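Local coordinates for bacteriocin (Pseudomonas syringae pv. tomato, PDB 4FZL), which probably kills related bacteria by degrading the peptidoglycan precursor lipid II, as a calcium-binding phosphatase of the colicin M family, at residues L23-F35 against W207-V219. Numbering follows the deposited sequence.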
loop_
_atom_site.group_PDB
_atom_site.type_symbol
_atom_site.label_atom_id
_atom_site.label_comp_id
_atom_site.label_asym_id
_atom_site.label_seq_id
_atom_site.Cartn_x
_atom_site.Cartn_y
_atom_site.Cartn_z
ATOM N N LEU A 23 5.433 -11.326 -8.019
ATOM C CA LEU A 23 4.105 -11.845 -8.190
ATOM C C LEU A 23 4.124 -13.170 -8.916
ATOM O O LEU A 23 3.447 -14.128 -8.487
ATOM C CB LEU A 23 3.209 -10.848 -8.901
ATOM C CG LEU A 23 1.778 -11.286 -9.264
ATOM C CD1 LEU A 23 1.031 -11.564 -7.976
ATOM C CD2 LEU A 23 1.045 -10.238 -10.126
ATOM N N ALA A 24 4.783 -13.202 -10.084
ATOM C CA ALA A 24 4.811 -14.445 -10.903
ATOM C C ALA A 24 5.334 -15.649 -10.034
ATOM O O ALA A 24 4.882 -16.784 -10.137
ATOM C CB ALA A 24 5.706 -14.284 -12.115
ATOM N N THR A 25 6.366 -15.378 -9.267
ATOM C CA THR A 25 7.012 -16.418 -8.429
ATOM C C THR A 25 6.051 -16.872 -7.321
ATOM O O THR A 25 5.940 -18.099 -7.037
ATOM C CB THR A 25 8.353 -15.899 -7.807
ATOM O OG1 THR A 25 9.198 -15.429 -8.843
ATOM C CG2 THR A 25 9.085 -16.979 -7.016
ATOM N N PHE A 26 5.303 -15.921 -6.716
ATOM C CA PHE A 26 4.365 -16.281 -5.722
ATOM C C PHE A 26 3.144 -17.035 -6.292
ATOM O O PHE A 26 2.658 -18.027 -5.691
ATOM C CB PHE A 26 3.929 -15.050 -4.967
ATOM C CG PHE A 26 3.003 -15.390 -3.858
ATOM C CD1 PHE A 26 3.550 -16.003 -2.728
ATOM C CD2 PHE A 26 1.639 -15.112 -3.885
ATOM C CE1 PHE A 26 2.700 -16.282 -1.673
ATOM C CE2 PHE A 26 0.831 -15.432 -2.845
ATOM C CZ PHE A 26 1.344 -16.015 -1.738
ATOM N N GLN A 27 2.679 -16.625 -7.480
ATOM C CA GLN A 27 1.635 -17.348 -8.139
ATOM C C GLN A 27 2.064 -18.803 -8.386
ATOM O O GLN A 27 1.327 -19.714 -8.250
ATOM C CB GLN A 27 1.303 -16.681 -9.499
ATOM C CG GLN A 27 0.560 -15.381 -9.351
ATOM C CD GLN A 27 0.406 -14.581 -10.634
ATOM O OE1 GLN A 27 -0.592 -13.780 -10.802
ATOM N NE2 GLN A 27 1.345 -14.665 -11.442
ATOM N N ASP A 28 3.291 -19.009 -8.803
ATOM C CA ASP A 28 3.761 -20.369 -9.100
ATOM C C ASP A 28 3.822 -21.188 -7.777
ATOM O O ASP A 28 3.482 -22.343 -7.760
ATOM C CB ASP A 28 5.151 -20.354 -9.720
ATOM C CG ASP A 28 5.191 -19.887 -11.193
ATOM O OD1 ASP A 28 4.169 -19.849 -11.887
ATOM O OD2 ASP A 28 6.297 -19.598 -11.705
ATOM N N GLN A 29 4.277 -20.556 -6.680
ATOM C CA GLN A 29 4.389 -21.245 -5.437
ATOM C C GLN A 29 2.971 -21.638 -4.978
ATOM O O GLN A 29 2.736 -22.726 -4.491
ATOM C CB GLN A 29 5.110 -20.386 -4.381
ATOM C CG GLN A 29 4.949 -20.912 -2.966
ATOM C CD GLN A 29 5.791 -22.159 -2.825
ATOM O OE1 GLN A 29 7.022 -22.063 -2.704
ATOM N NE2 GLN A 29 5.135 -23.334 -2.786
ATOM N N ALA A 30 2.047 -20.702 -5.058
ATOM C CA ALA A 30 0.690 -20.956 -4.590
ATOM C C ALA A 30 0.068 -22.107 -5.383
ATOM O O ALA A 30 -0.600 -22.957 -4.829
ATOM C CB ALA A 30 -0.190 -19.691 -4.620
ATOM N N ARG A 31 0.302 -22.123 -6.688
ATOM C CA ARG A 31 -0.202 -23.182 -7.536
ATOM C C ARG A 31 0.382 -24.527 -7.107
ATOM O O ARG A 31 -0.321 -25.544 -7.041
ATOM C CB ARG A 31 0.124 -22.916 -9.009
ATOM C CG ARG A 31 -0.379 -24.018 -9.940
ATOM C CD ARG A 31 0.079 -23.735 -11.363
ATOM N NE ARG A 31 -0.538 -22.512 -11.925
ATOM C CZ ARG A 31 -1.740 -22.419 -12.510
ATOM N NH1 ARG A 31 -2.558 -23.464 -12.613
ATOM N NH2 ARG A 31 -2.152 -21.234 -12.966
ATOM N N ARG A 32 1.682 -24.518 -6.807
ATOM C CA ARG A 32 2.405 -25.768 -6.486
ATOM C C ARG A 32 1.884 -26.459 -5.196
ATOM O O ARG A 32 1.731 -27.681 -5.152
ATOM C CB ARG A 32 3.933 -25.519 -6.491
ATOM C CG ARG A 32 4.800 -26.605 -5.932
ATOM C CD ARG A 32 6.220 -26.436 -6.483
ATOM N NE ARG A 32 6.720 -25.116 -6.175
ATOM C CZ ARG A 32 6.886 -24.084 -7.009
ATOM N NH1 ARG A 32 6.603 -24.155 -8.314
ATOM N NH2 ARG A 32 7.359 -22.946 -6.496
ATOM N N ASP A 33 1.584 -25.666 -4.166
ATOM C CA ASP A 33 1.183 -26.243 -2.864
ATOM C C ASP A 33 -0.240 -25.927 -2.517
ATOM O O ASP A 33 -0.683 -26.151 -1.371
ATOM C CB ASP A 33 2.152 -25.850 -1.731
ATOM C CG ASP A 33 2.017 -24.419 -1.275
ATOM O OD1 ASP A 33 1.250 -23.637 -1.891
ATOM O OD2 ASP A 33 2.662 -24.069 -0.246
ATOM N N SER A 34 -1.007 -25.452 -3.495
ATOM C CA SER A 34 -2.448 -25.110 -3.231
ATOM C C SER A 34 -2.661 -24.134 -2.055
ATOM O O SER A 34 -3.580 -24.317 -1.219
ATOM C CB SER A 34 -3.383 -26.339 -3.098
ATOM O OG SER A 34 -3.236 -27.102 -4.224
ATOM N N PHE A 35 -1.912 -23.024 -2.131
ATOM C CA PHE A 35 -1.894 -22.023 -1.056
ATOM C C PHE A 35 -1.728 -22.718 0.275
ATOM O O PHE A 35 -2.520 -22.574 1.182
ATOM C CB PHE A 35 -3.123 -21.090 -1.059
ATOM C CG PHE A 35 -2.916 -19.881 -0.225
ATOM C CD1 PHE A 35 -1.910 -18.974 -0.537
ATOM C CD2 PHE A 35 -3.670 -19.648 0.881
ATOM C CE1 PHE A 35 -1.669 -17.866 0.267
ATOM C CE2 PHE A 35 -3.435 -18.554 1.659
ATOM C CZ PHE A 35 -2.442 -17.649 1.355
ATOM N N TRP A 207 -5.183 -8.649 -10.441
ATOM C CA TRP A 207 -3.819 -8.690 -9.998
ATOM C C TRP A 207 -3.415 -10.113 -9.713
ATOM O O TRP A 207 -2.343 -10.587 -10.157
ATOM C CB TRP A 207 -3.684 -7.771 -8.773
ATOM C CG TRP A 207 -2.452 -7.909 -8.023
ATOM C CD1 TRP A 207 -1.153 -7.861 -8.513
ATOM C CD2 TRP A 207 -2.307 -8.097 -6.567
ATOM N NE1 TRP A 207 -0.250 -8.010 -7.503
ATOM C CE2 TRP A 207 -0.868 -8.146 -6.309
ATOM C CE3 TRP A 207 -3.175 -8.193 -5.505
ATOM C CZ2 TRP A 207 -0.336 -8.336 -5.022
ATOM C CZ3 TRP A 207 -2.650 -8.323 -4.219
ATOM C CH2 TRP A 207 -1.258 -8.445 -3.986
ATOM N N LEU A 208 -4.247 -10.787 -8.908
ATOM C CA LEU A 208 -3.842 -12.134 -8.414
ATOM C C LEU A 208 -3.872 -13.245 -9.479
ATOM O O LEU A 208 -3.032 -14.187 -9.461
ATOM C CB LEU A 208 -4.686 -12.587 -7.239
ATOM C CG LEU A 208 -4.554 -11.665 -6.035
ATOM C CD1 LEU A 208 -5.510 -12.123 -4.960
ATOM C CD2 LEU A 208 -3.111 -11.687 -5.584
ATOM N N GLY A 209 -4.728 -13.095 -10.464
ATOM C CA GLY A 209 -4.821 -14.078 -11.523
ATOM C C GLY A 209 -5.848 -15.157 -11.178
ATOM O O GLY A 209 -6.343 -15.260 -10.047
ATOM N N GLU A 210 -6.153 -16.007 -12.168
ATOM C CA GLU A 210 -7.242 -16.967 -12.028
ATOM C C GLU A 210 -7.045 -18.009 -10.944
ATOM O O GLU A 210 -7.872 -18.210 -10.062
ATOM C CB GLU A 210 -7.534 -17.648 -13.397
ATOM C CG GLU A 210 -8.527 -18.781 -13.343
ATOM C CD GLU A 210 -7.892 -20.125 -12.950
ATOM O OE1 GLU A 210 -6.740 -20.436 -13.396
ATOM O OE2 GLU A 210 -8.563 -20.894 -12.214
ATOM N N ASN A 211 -5.853 -18.552 -10.935
ATOM C CA ASN A 211 -5.576 -19.668 -10.025
ATOM C C ASN A 211 -5.478 -19.253 -8.583
ATOM O O ASN A 211 -6.140 -19.824 -7.686
ATOM C CB ASN A 211 -4.317 -20.383 -10.464
ATOM C CG ASN A 211 -3.972 -21.575 -9.582
ATOM O OD1 ASN A 211 -4.631 -22.617 -9.661
ATOM N ND2 ASN A 211 -2.946 -21.424 -8.741
ATOM N N LEU A 212 -4.742 -18.174 -8.357
ATOM C CA LEU A 212 -4.597 -17.703 -6.998
ATOM C C LEU A 212 -5.916 -17.193 -6.447
ATOM O O LEU A 212 -6.255 -17.460 -5.283
ATOM C CB LEU A 212 -3.407 -16.736 -6.918
ATOM C CG LEU A 212 -3.042 -16.160 -5.547
ATOM C CD1 LEU A 212 -2.760 -17.258 -4.493
ATOM C CD2 LEU A 212 -1.868 -15.168 -5.787
ATOM N N THR A 213 -6.678 -16.499 -7.286
ATOM C CA THR A 213 -7.993 -15.995 -6.810
ATOM C C THR A 213 -8.852 -17.198 -6.415
ATOM O O THR A 213 -9.496 -17.213 -5.340
ATOM C CB THR A 213 -8.691 -15.150 -7.862
ATOM O OG1 THR A 213 -7.805 -14.089 -8.257
ATOM C CG2 THR A 213 -10.130 -14.704 -7.384
ATOM N N SER A 214 -8.809 -18.237 -7.228
ATOM C CA SER A 214 -9.567 -19.434 -6.911
ATOM C C SER A 214 -9.167 -20.061 -5.530
ATOM O O SER A 214 -9.990 -20.467 -4.708
ATOM C CB SER A 214 -9.434 -20.481 -8.031
ATOM O OG SER A 214 -10.111 -21.672 -7.660
ATOM N N LEU A 215 -7.871 -20.150 -5.333
ATOM C CA LEU A 215 -7.296 -20.747 -4.103
ATOM C C LEU A 215 -7.665 -19.913 -2.865
ATOM O O LEU A 215 -7.969 -20.411 -1.799
ATOM C CB LEU A 215 -5.770 -20.837 -4.228
ATOM C CG LEU A 215 -5.224 -21.930 -5.171
ATOM C CD1 LEU A 215 -3.733 -21.770 -5.347
ATOM C CD2 LEU A 215 -5.688 -23.343 -4.638
ATOM N N LEU A 216 -7.683 -18.619 -3.030
ATOM C CA LEU A 216 -7.927 -17.757 -1.890
ATOM C C LEU A 216 -9.450 -17.587 -1.629
ATOM O O LEU A 216 -9.896 -17.116 -0.582
ATOM C CB LEU A 216 -7.309 -16.404 -2.157
ATOM C CG LEU A 216 -6.111 -16.009 -1.391
ATOM C CD1 LEU A 216 -5.206 -17.137 -1.001
ATOM C CD2 LEU A 216 -5.488 -15.033 -2.331
ATOM N N SER A 217 -10.261 -17.986 -2.595
ATOM C CA SER A 217 -11.716 -17.822 -2.448
ATOM C C SER A 217 -12.195 -18.703 -1.272
ATOM O O SER A 217 -13.248 -18.467 -0.720
ATOM C CB SER A 217 -12.436 -18.231 -3.730
ATOM O OG SER A 217 -12.290 -19.643 -3.971
ATOM N N ALA A 218 -11.400 -19.732 -0.945
ATOM C CA ALA A 218 -11.704 -20.724 0.098
ATOM C C ALA A 218 -11.239 -20.264 1.493
ATOM O O ALA A 218 -11.595 -20.832 2.508
ATOM C CB ALA A 218 -11.015 -22.032 -0.264
ATOM N N VAL A 219 -10.457 -19.210 1.532
ATOM C CA VAL A 219 -9.827 -18.774 2.765
ATOM C C VAL A 219 -10.636 -17.633 3.415
ATOM O O VAL A 219 -11.091 -16.704 2.707
ATOM C CB VAL A 219 -8.399 -18.335 2.444
ATOM C CG1 VAL A 219 -7.733 -17.695 3.652
ATOM C CG2 VAL A 219 -7.682 -19.566 1.915
HETATM O O HOH W 1 -1.417 -19.179 -8.745
HETATM O O HOH W 2 -5.699 -22.714 -12.961
#
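L216 sets its CD1 methyl squarely over the F35 ring, 3.4 Å from the ring centroid and 8° off the normal, a CH-pi contact, and V219 CG2 approaches CD2 of the same ring obliquely, from the same side of its plane. Next to it, L212 wedges its two branches into helix 23-33: CD1 packs on A30 CB at 3.5 Å, while CD2 meets the edge of the F26 ring. L215 reaches the same helix one turn further on. With CG beside its backbone N, it brings CD1 to 3.4 Å from A30 O and lays CD2 against S34. At the other end, L23 CD2 lies 3.6 Å from W207 CD1.

The outer margin is polar. The R31 guanidinium stacks on the N211 side-chain amide, the two planes 18° apart, with N211 CG 3.7 Å above the guanidinium plane, over its centre. One water accepts from N211 ND2 and donates to Q27 O, tying the amide to the backbone of helix 23-33; a second is shared by R31 NH1 and E210 OE1. Both waters thus bridge the two segments.

S34, at positive phi, is the first residue to leave helical backbone angles, and F35 N bonds back to A30 O, holding the chain where the F35 ring turns inward. Helix 96-106 adds M105 beside F35 and V219, and F98 edge-to-face with W207. With axes 9.5 Å apart crossing at 52°, helices 23-33 and 210-216 form a largely leucine-lined helix-helix interface within the helical part of this colicin M-like bacteriocin, the W207 side chain about 13 Å from the bound calcium ion.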